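Local structure of Tni2 (Pseudomonas fluorescens, 6B12) at residues I91-I99 with F135-I146; E104-E112 with T123-M134. The protein probably acts as an immunity protein that binds and neutralises Tne2, the cognate antibacterial toxin of the same bacterium. All blocks are in the same frame, centred on the assembly; numbering follows the deposited sequence.

Contact 1: I91-I99 with F135-I146; sequences IRIADQLLI and FRVDIDASTGDI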
loop_
_atom_site.group_PDB
_atom_site.type_symbol
_atom_site.label_atom_id
_atom_site.label_comp_id
_atom_site.label_asym_id
_atom_site.label_seq_id
_atom_site.Cartn_x
_atom_site.Cartn_y
_atom_site.Cartn_z
ATOM N N ILE C 91 11.409 17.645 3.562
ATOM C CA ILE C 91 12.176 17.230 2.391
ATOM C C ILE C 91 11.254 16.431 1.485
ATOM O O ILE C 91 10.594 15.495 1.936
ATOM C CB ILE C 91 13.395 16.370 2.773
ATOM C CG1 ILE C 91 14.265 17.091 3.802
ATOM C CG2 ILE C 91 14.205 16.003 1.504
ATOM C CD1 ILE C 91 15.381 16.222 4.383
ATOM N N ARG C 92 11.229 16.779 0.210
ATOM C CA ARG C 92 10.515 15.983 -0.772
ATOM C C ARG C 92 11.383 14.797 -1.180
ATOM O O ARG C 92 12.551 14.969 -1.562
ATOM C CB ARG C 92 10.182 16.854 -1.992
ATOM C CG ARG C 92 9.419 16.136 -3.100
ATOM C CD ARG C 92 9.293 17.041 -4.310
ATOM N NE ARG C 92 8.630 16.373 -5.426
ATOM C CZ ARG C 92 9.206 15.470 -6.210
ATOM N NH1 ARG C 92 10.474 15.110 -6.011
ATOM N NH2 ARG C 92 8.517 14.937 -7.217
ATOM N N ILE C 93 10.832 13.590 -1.077
ATOM C CA ILE C 93 11.582 12.392 -1.428
ATOM C C ILE C 93 11.481 12.171 -2.937
ATOM O O ILE C 93 10.408 12.329 -3.533
ATOM C CB ILE C 93 11.048 11.180 -0.640
ATOM C CG1 ILE C 93 11.096 11.412 0.883
ATOM C CG2 ILE C 93 11.757 9.891 -1.075
ATOM C CD1 ILE C 93 12.496 11.734 1.430
ATOM N N ALA C 94 12.597 11.796 -3.564
ATOM C CA ALA C 94 12.610 11.589 -5.009
ATOM C C ALA C 94 11.628 10.487 -5.417
ATOM O O ALA C 94 11.589 9.421 -4.796
ATOM C CB ALA C 94 14.031 11.233 -5.462
ATOM N N ASP C 95 10.819 10.743 -6.462
ATOM C CA ASP C 95 10.009 9.675 -7.050
ATOM C C ASP C 95 10.352 9.454 -8.524
ATOM O O ASP C 95 9.546 8.905 -9.288
ATOM C CB ASP C 95 8.502 9.897 -6.850
ATOM C CG ASP C 95 8.004 11.255 -7.327
ATOM O OD1 ASP C 95 8.614 11.865 -8.221
ATOM O OD2 ASP C 95 6.953 11.695 -6.803
ATOM N N GLN C 96 11.537 9.875 -8.934
ATOM C CA GLN C 96 12.171 9.396 -10.158
ATOM C C GLN C 96 13.415 8.655 -9.702
ATOM O O GLN C 96 14.337 9.267 -9.150
ATOM C CB GLN C 96 12.503 10.542 -11.109
ATOM C CG GLN C 96 11.287 11.064 -11.817
ATOM C CD GLN C 96 11.588 12.251 -12.692
ATOM O OE1 GLN C 96 12.748 12.587 -12.933
ATOM N NE2 GLN C 96 10.538 12.896 -13.175
ATOM N N LEU C 97 13.416 7.343 -9.898
ATOM C CA LEU C 97 14.379 6.440 -9.293
ATOM C C LEU C 97 15.191 5.738 -10.366
ATOM O O LEU C 97 14.670 5.388 -11.433
ATOM C CB LEU C 97 13.669 5.398 -8.430
ATOM C CG LEU C 97 12.763 5.996 -7.353
ATOM C CD1 LEU C 97 12.093 4.912 -6.510
ATOM C CD2 LEU C 97 13.551 6.967 -6.507
ATOM N N LEU C 98 16.469 5.539 -10.070
ATOM C CA LEU C 98 17.352 4.781 -10.941
ATOM C C LEU C 98 17.105 3.310 -10.658
ATOM O O LEU C 98 17.411 2.821 -9.562
ATOM C CB LEU C 98 18.813 5.132 -10.697
ATOM C CG LEU C 98 19.550 6.151 -11.549
ATOM C CD1 LEU C 98 20.978 6.289 -11.021
ATOM C CD2 LEU C 98 19.546 5.730 -13.002
ATOM N N ILE C 99 16.548 2.607 -11.635
ATOM C CA ILE C 99 16.258 1.187 -11.512
ATOM C C ILE C 99 16.858 0.506 -12.729
ATOM O O ILE C 99 16.474 0.810 -13.867
ATOM C CB ILE C 99 14.747 0.914 -11.401
ATOM C CG1 ILE C 99 14.166 1.571 -10.149
ATOM C CG2 ILE C 99 14.450 -0.587 -11.424
ATOM C CD1 ILE C 99 12.652 1.626 -10.147
ATOM N N PHE C 135 7.820 -1.408 -6.164
ATOM C CA PHE C 135 9.144 -1.436 -5.574
ATOM C C PHE C 135 9.032 -1.017 -4.124
ATOM O O PHE C 135 8.313 -0.073 -3.798
ATOM C CB PHE C 135 10.106 -0.516 -6.299
ATOM C CG PHE C 135 10.459 -1.006 -7.655
ATOM C CD1 PHE C 135 9.592 -0.814 -8.715
ATOM C CD2 PHE C 135 11.645 -1.681 -7.864
ATOM C CE1 PHE C 135 9.902 -1.294 -9.982
ATOM C CE2 PHE C 135 11.970 -2.152 -9.129
ATOM C CZ PHE C 135 11.099 -1.960 -10.180
ATOM N N ARG C 136 9.735 -1.737 -3.270
ATOM C CA ARG C 136 9.894 -1.343 -1.876
ATOM C C ARG C 136 11.041 -0.347 -1.789
ATOM O O ARG C 136 12.166 -0.651 -2.226
ATOM C CB ARG C 136 10.174 -2.576 -1.022
ATOM C CG ARG C 136 10.709 -2.224 0.348
ATOM C CD ARG C 136 11.007 -3.487 1.135
ATOM N NE ARG C 136 11.807 -3.167 2.317
ATOM C CZ ARG C 136 12.208 -4.072 3.196
ATOM N NH1 ARG C 136 11.867 -5.351 3.028
ATOM N NH2 ARG C 136 12.931 -3.698 4.243
ATOM N N VAL C 137 10.764 0.844 -1.258
ATOM C CA VAL C 137 11.760 1.910 -1.153
ATOM C C VAL C 137 11.962 2.223 0.322
ATOM O O VAL C 137 11.061 2.736 0.991
ATOM C CB VAL C 137 11.352 3.163 -1.937
ATOM C CG1 VAL C 137 12.485 4.225 -1.881
ATOM C CG2 VAL C 137 11.043 2.797 -3.388
ATOM N N ASP C 138 13.137 1.895 0.831
ATOM C CA ASP C 138 13.496 2.214 2.203
ATOM C C ASP C 138 14.200 3.560 2.221
ATOM O O ASP C 138 15.091 3.815 1.404
ATOM C CB ASP C 138 14.407 1.133 2.789
ATOM C CG ASP C 138 13.658 -0.152 3.131
ATOM O OD1 ASP C 138 12.448 -0.284 2.814
ATOM O OD2 ASP C 138 14.279 -1.049 3.725
ATOM N N ILE C 139 13.808 4.411 3.168
ATOM C CA ILE C 139 14.214 5.810 3.216
ATOM C C ILE C 139 14.689 6.126 4.635
ATOM O O ILE C 139 14.021 5.758 5.598
ATOM C CB ILE C 139 13.042 6.728 2.810
ATOM C CG1 ILE C 139 12.634 6.426 1.351
ATOM C CG2 ILE C 139 13.405 8.216 2.973
ATOM C CD1 ILE C 139 11.167 6.721 1.049
ATOM N N ASP C 140 15.841 6.782 4.750
ATOM C CA ASP C 140 16.379 7.213 6.044
ATOM C C ASP C 140 15.823 8.598 6.343
ATOM O O ASP C 140 16.261 9.594 5.753
ATOM C CB ASP C 140 17.904 7.235 5.994
ATOM C CG ASP C 140 18.543 7.625 7.323
ATOM O OD1 ASP C 140 17.817 7.886 8.307
ATOM O OD2 ASP C 140 19.791 7.646 7.339
ATOM N N ALA C 141 14.861 8.674 7.260
ATOM C CA ALA C 141 14.286 9.977 7.584
ATOM C C ALA C 141 15.283 10.919 8.234
ATOM O O ALA C 141 15.041 12.128 8.242
ATOM C CB ALA C 141 13.071 9.843 8.527
ATOM N N SER C 142 16.352 10.400 8.852
ATOM C CA SER C 142 17.296 11.295 9.503
ATOM C C SER C 142 18.132 12.075 8.493
ATOM O O SER C 142 18.723 13.099 8.852
ATOM C CB SER C 142 18.201 10.509 10.470
ATOM O OG SER C 142 19.093 9.678 9.753
ATOM N N THR C 143 18.177 11.636 7.231
ATOM C CA THR C 143 18.903 12.348 6.198
ATOM C C THR C 143 18.020 12.760 5.052
ATOM O O THR C 143 18.428 13.616 4.257
ATOM C CB THR C 143 20.032 11.486 5.635
ATOM O OG1 THR C 143 19.467 10.320 5.026
ATOM C CG2 THR C 143 20.973 11.080 6.769
ATOM N N GLY C 144 16.830 12.179 4.944
ATOM C CA GLY C 144 15.967 12.471 3.828
ATOM C C GLY C 144 16.357 11.755 2.561
ATOM O O GLY C 144 15.838 12.106 1.491
ATOM N N ASP C 145 17.228 10.746 2.643
ATOM C CA ASP C 145 17.739 10.067 1.464
ATOM C C ASP C 145 17.246 8.630 1.346
ATOM O O ASP C 145 17.053 7.920 2.327
ATOM C CB ASP C 145 19.259 10.081 1.448
ATOM C CG ASP C 145 19.806 11.471 1.231
ATOM O OD1 ASP C 145 19.061 12.333 0.701
ATOM O OD2 ASP C 145 20.963 11.696 1.591
ATOM N N ILE C 146 17.047 8.200 0.111
ATOM C CA ILE C 146 16.699 6.809 -0.121
ATOM C C ILE C 146 17.870 5.916 0.251
ATOM O O ILE C 146 19.030 6.208 -0.072
ATOM C CB ILE C 146 16.291 6.615 -1.586
ATOM C CG1 ILE C 146 14.962 7.332 -1.791
ATOM C CG2 ILE C 146 16.232 5.139 -1.896
ATOM C CD1 ILE C 146 14.569 7.493 -3.241
HETATM O O HOH W 1 15.274 13.811 -0.941
#
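Ile99 sets its CD1 almost exactly over the centre of the Phe135 ring, 3.8 Å from the centroid and 7° off the normal, a CH-pi contact between side chains that approach from opposite directions. With chi1 at -62°, CG1 lies anti to the carbonyl carbon and carries CD1 over the face, while the CG2 branch of Ile99 leans on Phe135 CE2 at 3.7 Å. His151 also stacks with this ring. The other flat pair lies within 135-146: Asp138 sits at the edge of the Arg136 guanidinium, gripped side-on by NE and NH2, one nitrogen to each carboxylate oxygen.

Between 91-99 and the hairpin of strands 134-140 and 145-152 the packing is mostly aliphatic. Leu97 splits its branches, CD1 meeting Val137 CG2 at 3.9 Å and CD2 pressing on Ile146 CD1 at a tight 3.5 Å. Ile93 uses both ends as well: CG2 touches Ile139 CD1 at 3.9 Å, and CD1 lies 3.4 Å from the carbonyl oxygen of Gly144. Nearer the surface, Ile91 CD1 rests on Gly144 CA at 3.8 Å, a spot with no side chain to hold it off. A water joins the two backbones there by donating to Arg92 O and to Gly144 O.

Gly144, at a positive phi of 78°, and Asp145 both face Asp140 in a G1 beta bulge, beside an Asx turn in which Ser142 N donates to Asp140 OD1, which also accepts from Ser142 OG. Residues 91-94 come from the four-stranded sheet and the connection; strand 96-99 packs on 134-140, two strands away, and on 145-152 at the far edge, showing how strongly the five-stranded antiparallel sheet, a simple up-and-down meander, curls around an apolar core.

Contact 2: E104-E112 with T123-M134; sequences EAGIYSWFE and TCMFSRQRDQAM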
loop_
_atom_site.group_PDB
_atom_site.type_symbol
_atom_site.label_atom_id
_atom_site.label_comp_id
_atom_site.label_asym_id
_atom_site.label_seq_id
_atom_site.Cartn_x
_atom_site.Cartn_y
_atom_site.Cartn_z
ATOM N N GLU C 104 13.442 6.096 -13.804
ATOM C CA GLU C 104 12.056 5.643 -13.858
ATOM C C GLU C 104 11.166 6.551 -13.031
ATOM O O GLU C 104 11.336 6.640 -11.807
ATOM C CB GLU C 104 11.926 4.204 -13.354
ATOM C CG GLU C 104 12.734 3.224 -14.168
ATOM C CD GLU C 104 12.052 2.857 -15.473
ATOM O OE1 GLU C 104 11.005 3.473 -15.824
ATOM O OE2 GLU C 104 12.565 1.953 -16.155
ATOM N N ALA C 105 10.188 7.182 -13.687
ATOM C CA ALA C 105 9.178 7.916 -12.930
ATOM C C ALA C 105 8.202 6.954 -12.247
ATOM O O ALA C 105 7.995 5.816 -12.675
ATOM C CB ALA C 105 8.401 8.864 -13.843
ATOM N N GLY C 106 7.568 7.436 -11.186
ATOM C CA GLY C 106 6.601 6.598 -10.517
ATOM C C GLY C 106 5.862 7.374 -9.454
ATOM O O GLY C 106 5.995 8.597 -9.347
ATOM N N ILE C 107 5.061 6.648 -8.674
ATOM C CA ILE C 107 4.207 7.267 -7.654
ATOM C C ILE C 107 4.313 6.460 -6.367
ATOM O O ILE C 107 4.062 5.249 -6.370
ATOM C CB ILE C 107 2.728 7.346 -8.102
ATOM C CG1 ILE C 107 2.590 8.069 -9.444
ATOM C CG2 ILE C 107 1.858 8.089 -7.054
ATOM C CD1 ILE C 107 1.167 8.003 -10.001
ATOM N N TYR C 108 4.631 7.129 -5.263
ATOM C CA TYR C 108 4.528 6.474 -3.965
ATOM C C TYR C 108 3.061 6.222 -3.620
ATOM O O TYR C 108 2.199 7.075 -3.858
ATOM C CB TYR C 108 5.197 7.325 -2.891
ATOM C CG TYR C 108 6.706 7.315 -3.016
ATOM C CD1 TYR C 108 7.432 6.157 -2.750
ATOM C CD2 TYR C 108 7.398 8.445 -3.421
ATOM C CE1 TYR C 108 8.836 6.131 -2.863
ATOM C CE2 TYR C 108 8.824 8.435 -3.531
ATOM C CZ TYR C 108 9.513 7.266 -3.242
ATOM O OH TYR C 108 10.887 7.219 -3.347
ATOM N N SER C 109 2.782 5.035 -3.062
ATOM C CA SER C 109 1.430 4.503 -2.991
ATOM C C SER C 109 0.963 4.159 -1.590
ATOM O O SER C 109 -0.193 4.416 -1.286
ATOM C CB SER C 109 1.291 3.278 -3.894
ATOM O OG SER C 109 1.566 3.680 -5.225
ATOM N N TRP C 110 1.818 3.600 -0.725
ATOM C CA TRP C 110 1.410 3.316 0.653
ATOM C C TRP C 110 2.659 2.943 1.442
ATOM O O TRP C 110 3.732 2.751 0.869
ATOM C CB TRP C 110 0.353 2.206 0.733
ATOM C CG TRP C 110 0.789 0.773 0.405
ATOM C CD1 TRP C 110 1.364 -0.130 1.256
ATOM C CD2 TRP C 110 0.628 0.092 -0.845
ATOM N NE1 TRP C 110 1.595 -1.320 0.611
ATOM C CE2 TRP C 110 1.136 -1.215 -0.680
ATOM C CE3 TRP C 110 0.103 0.457 -2.086
ATOM C CZ2 TRP C 110 1.152 -2.143 -1.714
ATOM C CZ3 TRP C 110 0.103 -0.475 -3.110
ATOM C CH2 TRP C 110 0.630 -1.754 -2.920
ATOM N N PHE C 111 2.507 2.829 2.763
ATOM C CA PHE C 111 3.635 2.550 3.652
ATOM C C PHE C 111 3.569 1.118 4.162
ATOM O O PHE C 111 2.487 0.554 4.328
ATOM C CB PHE C 111 3.641 3.489 4.872
ATOM C CG PHE C 111 3.813 4.936 4.532
ATOM C CD1 PHE C 111 5.053 5.435 4.158
ATOM C CD2 PHE C 111 2.724 5.807 4.576
ATOM C CE1 PHE C 111 5.213 6.777 3.832
ATOM C CE2 PHE C 111 2.878 7.143 4.261
ATOM C CZ PHE C 111 4.116 7.642 3.899
ATOM N N GLU C 112 4.740 0.536 4.426
ATOM C CA GLU C 112 4.831 -0.721 5.162
ATOM C C GLU C 112 5.955 -0.601 6.167
ATOM O O GLU C 112 6.806 0.281 6.067
ATOM C CB GLU C 112 5.103 -1.928 4.254
ATOM C CG GLU C 112 4.032 -2.191 3.216
ATOM C CD GLU C 112 2.762 -2.811 3.792
ATOM O OE1 GLU C 112 2.721 -3.172 4.996
ATOM O OE2 GLU C 112 1.798 -2.917 3.017
ATOM N N THR C 123 9.539 2.663 5.128
ATOM C CA THR C 123 9.378 2.058 3.808
ATOM C C THR C 123 8.148 2.624 3.123
ATOM O O THR C 123 7.071 2.674 3.715
ATOM C CB THR C 123 9.225 0.539 3.922
ATOM O OG1 THR C 123 10.379 -0.029 4.553
ATOM C CG2 THR C 123 9.071 -0.084 2.530
ATOM N N CYS C 124 8.288 2.999 1.848
ATOM C CA CYS C 124 7.129 3.414 1.073
ATOM C C CYS C 124 7.135 2.627 -0.227
ATOM O O CYS C 124 8.200 2.392 -0.825
ATOM C CB CYS C 124 7.149 4.920 0.821
ATOM S SG CYS C 124 5.587 5.606 0.199
HETATM N N MSE C 125 5.951 2.168 -0.611
HETATM C CA MSE C 125 5.799 1.316 -1.784
HETATM C C MSE C 125 5.616 2.219 -2.995
HETATM O O MSE C 125 4.794 3.124 -2.976
HETATM C CB MSE C 125 4.617 0.359 -1.589
HETATM C CG MSE C 125 4.707 -0.463 -0.317
HETATM SE SE MSE C 125 6.363 -1.514 -0.191
HETATM C CE MSE C 125 6.060 -2.452 -1.830
ATOM N N PHE C 126 6.381 1.945 -4.052
ATOM C CA PHE C 126 6.513 2.821 -5.213
ATOM C C PHE C 126 5.996 2.074 -6.434
ATOM O O PHE C 126 6.408 0.936 -6.678
ATOM C CB PHE C 126 7.996 3.189 -5.372
ATOM C CG PHE C 126 8.366 3.935 -6.642
ATOM C CD1 PHE C 126 8.379 5.321 -6.668
ATOM C CD2 PHE C 126 8.829 3.247 -7.759
ATOM C CE1 PHE C 126 8.787 5.999 -7.812
ATOM C CE2 PHE C 126 9.242 3.920 -8.902
ATOM C CZ PHE C 126 9.217 5.286 -8.939
ATOM N N SER C 127 5.058 2.692 -7.166
ATOM C CA SER C 127 4.511 2.114 -8.389
ATOM C C SER C 127 5.220 2.749 -9.579
ATOM O O SER C 127 5.041 3.946 -9.840
ATOM C CB SER C 127 3.000 2.343 -8.461
ATOM O OG SER C 127 2.458 1.663 -9.592
ATOM N N ARG C 128 6.005 1.947 -10.304
ATOM C CA ARG C 128 6.753 2.454 -11.449
ATOM C C ARG C 128 5.784 2.827 -12.568
ATOM O O ARG C 128 4.912 2.045 -12.924
ATOM C CB ARG C 128 7.746 1.393 -11.931
ATOM C CG ARG C 128 8.564 1.800 -13.142
ATOM C CD ARG C 128 9.773 0.896 -13.292
ATOM N NE ARG C 128 9.426 -0.479 -13.663
ATOM C CZ ARG C 128 10.310 -1.472 -13.750
ATOM N NH1 ARG C 128 11.601 -1.249 -13.477
ATOM N NH2 ARG C 128 9.901 -2.688 -14.071
ATOM N N GLN C 129 5.918 4.035 -13.105
ATOM C CA GLN C 129 4.877 4.561 -13.982
ATOM C C GLN C 129 4.719 3.725 -15.246
ATOM O O GLN C 129 3.595 3.505 -15.714
ATOM C CB GLN C 129 5.189 6.016 -14.326
ATOM C CG GLN C 129 4.250 6.652 -15.325
ATOM C CD GLN C 129 4.898 7.834 -16.027
ATOM O OE1 GLN C 129 5.122 8.883 -15.421
ATOM N NE2 GLN C 129 5.227 7.660 -17.304
ATOM N N ARG C 130 5.821 3.213 -15.795
ATOM C CA ARG C 130 5.730 2.665 -17.143
ATOM C C ARG C 130 5.020 1.315 -17.173
ATOM O O ARG C 130 4.400 0.970 -18.188
ATOM C CB ARG C 130 7.120 2.571 -17.774
ATOM C CG ARG C 130 7.904 1.325 -17.468
ATOM C CD ARG C 130 9.190 1.303 -18.298
ATOM N NE ARG C 130 10.292 0.704 -17.551
ATOM C CZ ARG C 130 10.495 -0.600 -17.471
ATOM N NH1 ARG C 130 9.681 -1.430 -18.107
ATOM N NH2 ARG C 130 11.517 -1.075 -16.770
ATOM N N ASP C 131 5.068 0.549 -16.079
ATOM C CA ASP C 131 4.456 -0.772 -16.075
ATOM C C ASP C 131 3.725 -1.103 -14.781
ATOM O O ASP C 131 3.250 -2.239 -14.641
ATOM C CB ASP C 131 5.504 -1.862 -16.354
ATOM C CG ASP C 131 6.607 -1.924 -15.299
ATOM O OD1 ASP C 131 6.649 -1.075 -14.373
ATOM O OD2 ASP C 131 7.435 -2.848 -15.393
ATOM N N GLN C 132 3.633 -0.157 -13.847
ATOM C CA GLN C 132 3.010 -0.314 -12.529
ATOM C C GLN C 132 3.669 -1.403 -11.686
ATOM O O GLN C 132 3.041 -1.938 -10.767
ATOM C CB GLN C 132 1.502 -0.576 -12.639
ATOM C CG GLN C 132 0.743 0.467 -13.459
ATOM C CD GLN C 132 0.863 1.872 -12.896
ATOM O OE1 GLN C 132 0.603 2.105 -11.715
ATOM N NE2 GLN C 132 1.268 2.818 -13.742
ATOM N N ALA C 133 4.926 -1.751 -11.965
ATOM C CA ALA C 133 5.633 -2.680 -11.094
ATOM C C ALA C 133 5.887 -2.019 -9.752
ATOM O O ALA C 133 6.168 -0.818 -9.687
ATOM C CB ALA C 133 6.960 -3.122 -11.714
HETATM N N MSE C 134 5.788 -2.807 -8.683
HETATM C CA MSE C 134 5.910 -2.280 -7.327
HETATM C C MSE C 134 7.331 -2.439 -6.833
HETATM O O MSE C 134 7.968 -3.486 -7.041
HETATM C CB MSE C 134 4.965 -2.995 -6.350
HETATM C CG MSE C 134 3.487 -2.947 -6.715
HETATM SE SE MSE C 134 2.815 -1.111 -6.780
HETATM C CE MSE C 134 3.595 -0.414 -5.135
HETATM O O HOH W 2 8.569 4.523 -15.120
HETATM O O HOH W 3 14.081 0.168 -15.028
HETATM O O HOH W 4 7.407 2.357 7.321
#
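The antiparallel strands 104-112 and 123-128 run at 143° to each other, their axes 4.5 Å apart at closest, and the register slips by one residue at Ser109, which donates to Met125 O while Trp110 O accepts from Met125 N, as in a beta bulge. On the face bearing Tyr108, Phe111, Cys124 and Phe126, the edge of Phe126 points at the face of Tyr108, with centroids 5.4 Å apart. Phe126 CZ reaches Gly106 CA at 3.3 Å, where the glycine has no side chain in the way. Cys124 SG lodges obliquely between Tyr108 and Phe111, 3.5 Å from Tyr108 CD1, and Tyr108 OH is held by Ala94 O.

On the opposite face, with Trp110 and Glu112, Met125, a selenomethionine, lays CG over the indole, 3.4 Å from Trp110 NE1. Trp110 takes chi1 70°, its CG between backbone N and carbonyl carbon, which swings the indole against Met125; Met134 CE, also of a selenomethionine, meets CH2 obliquely at 3.9 Å. At the turn end, Arg130 grips Glu104 OE2 with two nitrogens, NE at 2.9 Å and NH2, while Arg128 holds both oxygens of Asp131 side-on and has Arg130 NH2 over its guanidinium face.

This four-residue network probably balances its charges and, with waters donating to both Glu104 oxygens, is consistent with an ionised, though buried, Glu104. At the other end, both Glu112 oxygens accept from the backbone of another protein chain, and Trp110 packs on an apolar side chain there, consistent with this face helping to recognise the toxin.

Both contacts reach the five-stranded sheet; contact 1 also includes the end of the four-stranded one, and contact 2 is nested inside the chain loop it closes. Contact 2 joins adjacent strands in the middle of the sheet, is largely buried and relies on backbone hydrogen bonds, aromatic packing and a charged cluster. Contact 1 instead joins parts that are not neighbours in the sheet, grades from buried aliphatics to an exposed turn, and has a bridging water between its backbones at one point. They meet directly through Tyr108 OH on Ala94 O and Thr123 OG1 on Asp138 OD1. The other protein of the assembly reaches contact 2 but does not touch contact 1.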